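PDB 6ZUS: extracellular protein 11-1 from Passalora fulva, which probably acts as a secreted fungal avirulence effector whose recognition involves plant resistance proteins, and binds zinc ions. Local coordinates for residues A[20-29]-A[69-77]. Residues are numbered along the deposited sequence; the frame is centred on the assembly and turned at random.
Sequences PGGDNCNFYC and PGSKTCICS
Gly21 lies against the methylene chain of Lys72 just where the polypeptide leaves strand 6-20, and the loop it begins illustrates how a loop can be fixed over a β-sheet by a lysine and two disulfides. Gly21 O sits 3.2 Å from Lys72 CE and accepts a bond from a water, which Lys72 NZ reaches only weakly. The type I turn from Pro20 to Asp23, closed by Asp23 N bonding to Pro20 O, bends the chain back over the lysine. Asp23 then offers its backbone O to Lys72 NZ at 2.7 Å, the donor tilted 27° from the carbonyl plane. Because the lysine is extended beyond CG, its ammonium spans the gap to this carbonyl; a salt bridge to Glu62 gives it a second partner. The Asp23 carboxylate turns instead within the loop, where Tyr28 OH donates to OD2 (2.7 Å) nearly along the C-O axis. Asn24 runs alongside the lysine, its ND2 3.0 Å from NZ; two donors meet here, so the approach is no bond. Next, Cys25 joins Cys74 through SG atoms 2.1 Å apart, with chi3 at -83°. Its carbonyl O takes both Tyr28 N and Cys29 N, drawing the short 3-10 segment 25-27 into a compact coil between the cysteines. Cys29 completes the attachment to Cys76, SG to SG 2.0 Å, and here chi3 is 86°, the opposite hand. Cys74 and Cys76 alternate with Thr73 and Ile75, whose CB atoms point away from the loop, and so present their sulfurs on the same face as Lys72. Disulfides of this kind are usual in secreted proteins; here two of them tie the connection between strand 6-20 and helix 31-40 to strand 71-86 of the antiparallel sheet, with a zinc ion near Cys76.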
loop_
_atom_site.group_PDB
_atom_site.type_symbol
_atom_site.label_atom_id
_atom_site.label_comp_id
_atom_site.label_asym_id
_atom_site.label_seq_id
_atom_site.Cartn_x
_atom_site.Cartn_y
_atom_site.Cartn_z
ATOM N N PRO A 20 5.023 23.836 -7.147
ATOM C CA PRO A 20 4.717 25.268 -7.275
ATOM C C PRO A 20 3.201 25.486 -7.422
ATOM O O PRO A 20 2.542 24.676 -8.139
ATOM C CB PRO A 20 5.462 25.641 -8.558
ATOM C CG PRO A 20 6.601 24.690 -8.629
ATOM C CD PRO A 20 6.030 23.379 -8.117
ATOM N N GLY A 21 2.659 26.507 -6.744
ATOM C CA GLY A 21 1.203 26.791 -6.761
ATOM C C GLY A 21 0.637 27.025 -8.169
ATOM O O GLY A 21 -0.568 26.842 -8.345
ATOM N N GLY A 22 1.452 27.462 -9.130
ATOM C CA GLY A 22 1.000 27.684 -10.512
ATOM C C GLY A 22 0.905 26.371 -11.291
ATOM O O GLY A 22 0.372 26.363 -12.423
ATOM N N ASP A 23 1.444 25.275 -10.752
ATOM C CA ASP A 23 1.421 23.967 -11.447
ATOM C C ASP A 23 0.218 23.127 -10.977
ATOM O O ASP A 23 -0.431 23.467 -9.941
ATOM C CB ASP A 23 2.741 23.237 -11.205
ATOM C CG ASP A 23 3.967 23.810 -11.916
ATOM O OD1 ASP A 23 3.821 24.861 -12.579
ATOM O OD2 ASP A 23 4.999 23.143 -11.899
ATOM N N ASN A 24 0.021 21.999 -11.650
ATOM C CA ASN A 24 -1.021 20.994 -11.309
ATOM C C ASN A 24 -0.358 19.654 -10.985
ATOM O O ASN A 24 0.674 19.306 -11.586
ATOM C CB ASN A 24 -2.057 20.874 -12.428
ATOM C CG ASN A 24 -2.778 22.181 -12.742
ATOM O OD1 ASN A 24 -3.163 22.395 -13.893
ATOM N ND2 ASN A 24 -2.915 23.068 -11.775
ATOM N N CYS A 25 -0.974 18.854 -10.113
ATOM C CA CYS A 25 -0.364 17.556 -9.680
ATOM C C CYS A 25 -0.280 16.603 -10.861
ATOM O O CYS A 25 0.649 15.796 -10.890
ATOM C CB CYS A 25 -1.106 16.917 -8.509
ATOM S SG CYS A 25 -0.949 17.981 -7.038
ATOM N N ASN A 26 -1.229 16.698 -11.797
ATOM C CA ASN A 26 -1.222 15.822 -13.006
ATOM C C ASN A 26 -0.175 16.299 -14.037
ATOM O O ASN A 26 -0.108 15.670 -15.117
ATOM C CB ASN A 26 -2.614 15.671 -13.616
ATOM C CG ASN A 26 -3.204 16.947 -14.166
ATOM O OD1 ASN A 26 -2.494 17.910 -14.492
ATOM N ND2 ASN A 26 -4.525 16.928 -14.325
ATOM N N PHE A 27 0.661 17.300 -13.751
ATOM C CA PHE A 27 1.921 17.480 -14.534
ATOM C C PHE A 27 3.011 16.520 -14.009
ATOM O O PHE A 27 4.015 16.352 -14.666
ATOM C CB PHE A 27 2.479 18.892 -14.429
ATOM C CG PHE A 27 1.575 20.010 -14.887
ATOM C CD1 PHE A 27 0.554 19.775 -15.795
ATOM C CD2 PHE A 27 1.859 21.318 -14.513
ATOM C CE1 PHE A 27 -0.273 20.815 -16.206
ATOM C CE2 PHE A 27 1.048 22.365 -14.934
ATOM C CZ PHE A 27 -0.014 22.108 -15.788
ATOM N N TYR A 28 2.850 15.941 -12.805
ATOM C CA TYR A 28 3.918 15.215 -12.066
ATOM C C TYR A 28 3.647 13.702 -11.979
ATOM O O TYR A 28 4.612 12.908 -11.930
ATOM C CB TYR A 28 4.081 15.854 -10.682
ATOM C CG TYR A 28 4.690 17.236 -10.741
ATOM C CD1 TYR A 28 6.063 17.407 -10.769
ATOM C CD2 TYR A 28 3.904 18.377 -10.865
ATOM C CE1 TYR A 28 6.636 18.670 -10.869
ATOM C CE2 TYR A 28 4.458 19.639 -10.973
ATOM C CZ TYR A 28 5.837 19.807 -10.966
ATOM O OH TYR A 28 6.416 21.058 -11.047
ATOM N N CYS A 29 2.382 13.319 -11.828
ATOM C CA CYS A 29 1.924 11.917 -11.638
ATOM C C CYS A 29 0.973 11.563 -12.772
ATOM O O CYS A 29 0.208 12.446 -13.213
ATOM C CB CYS A 29 1.146 11.700 -10.333
ATOM S SG CYS A 29 2.064 12.322 -8.910
ATOM N N PRO A 69 4.986 28.337 1.149
ATOM C CA PRO A 69 5.102 29.580 0.385
ATOM C C PRO A 69 4.506 29.474 -1.029
ATOM O O PRO A 69 5.230 29.507 -1.998
ATOM C CB PRO A 69 6.632 29.774 0.314
ATOM C CG PRO A 69 7.155 28.354 0.208
ATOM C CD PRO A 69 6.266 27.588 1.170
ATOM N N GLY A 70 3.190 29.352 -1.135
ATOM C CA GLY A 70 2.508 29.391 -2.440
ATOM C C GLY A 70 2.463 28.014 -3.095
ATOM O O GLY A 70 2.052 27.964 -4.261
ATOM N N SER A 71 2.817 26.936 -2.380
ATOM C CA SER A 71 2.915 25.546 -2.920
ATOM C C SER A 71 1.565 24.842 -2.819
ATOM O O SER A 71 0.807 25.165 -1.872
ATOM C CB SER A 71 3.913 24.713 -2.153
ATOM O OG SER A 71 5.124 25.419 -2.023
ATOM N N LYS A 72 1.357 23.837 -3.673
ATOM C CA LYS A 72 0.246 22.872 -3.555
ATOM C C LYS A 72 0.856 21.573 -3.039
ATOM O O LYS A 72 2.070 21.295 -3.324
ATOM C CB LYS A 72 -0.403 22.564 -4.898
ATOM C CG LYS A 72 -1.247 23.690 -5.462
ATOM C CD LYS A 72 -1.685 23.360 -6.865
ATOM C CE LYS A 72 -2.515 24.441 -7.519
ATOM N NZ LYS A 72 -2.848 24.039 -8.910
ATOM N N THR A 73 0.050 20.829 -2.291
ATOM C CA THR A 73 0.360 19.444 -1.864
ATOM C C THR A 73 -0.280 18.497 -2.878
ATOM O O THR A 73 -1.542 18.591 -3.083
ATOM C CB THR A 73 -0.164 19.125 -0.468
ATOM O OG1 THR A 73 0.582 19.926 0.439
ATOM C CG2 THR A 73 0.035 17.661 -0.117
ATOM N N CYS A 74 0.536 17.588 -3.391
ATOM C CA CYS A 74 0.112 16.473 -4.251
ATOM C C CYS A 74 0.184 15.188 -3.444
ATOM O O CYS A 74 1.208 14.959 -2.773
ATOM C CB CYS A 74 0.991 16.277 -5.474
ATOM S SG CYS A 74 1.048 17.787 -6.446
ATOM N N ILE A 75 -0.845 14.354 -3.574
ATOM C CA ILE A 75 -0.800 12.985 -3.005
ATOM C C ILE A 75 -1.104 12.035 -4.159
ATOM O O ILE A 75 -2.222 12.111 -4.680
ATOM C CB ILE A 75 -1.710 12.793 -1.791
ATOM C CG1 ILE A 75 -1.375 13.804 -0.688
ATOM C CG2 ILE A 75 -1.625 11.347 -1.306
ATOM C CD1 ILE A 75 -2.430 13.910 0.393
ATOM N N CYS A 76 -0.091 11.328 -4.639
ATOM C CA CYS A 76 -0.195 10.378 -5.771
ATOM C C CYS A 76 -0.145 8.979 -5.170
ATOM O O CYS A 76 0.770 8.708 -4.388
ATOM C CB CYS A 76 0.915 10.638 -6.772
ATOM S SG CYS A 76 0.738 12.347 -7.361
ATOM N N SER A 77 -1.153 8.145 -5.417
ATOM C CA SER A 77 -1.247 6.860 -4.698
ATOM C C SER A 77 -1.752 5.804 -5.661
ATOM O O SER A 77 -2.356 6.136 -6.721
ATOM C CB SER A 77 -2.106 6.976 -3.484
ATOM O OG SER A 77 -3.446 7.308 -3.858
HETATM O O HOH W 1 -2.637 27.141 -10.214
#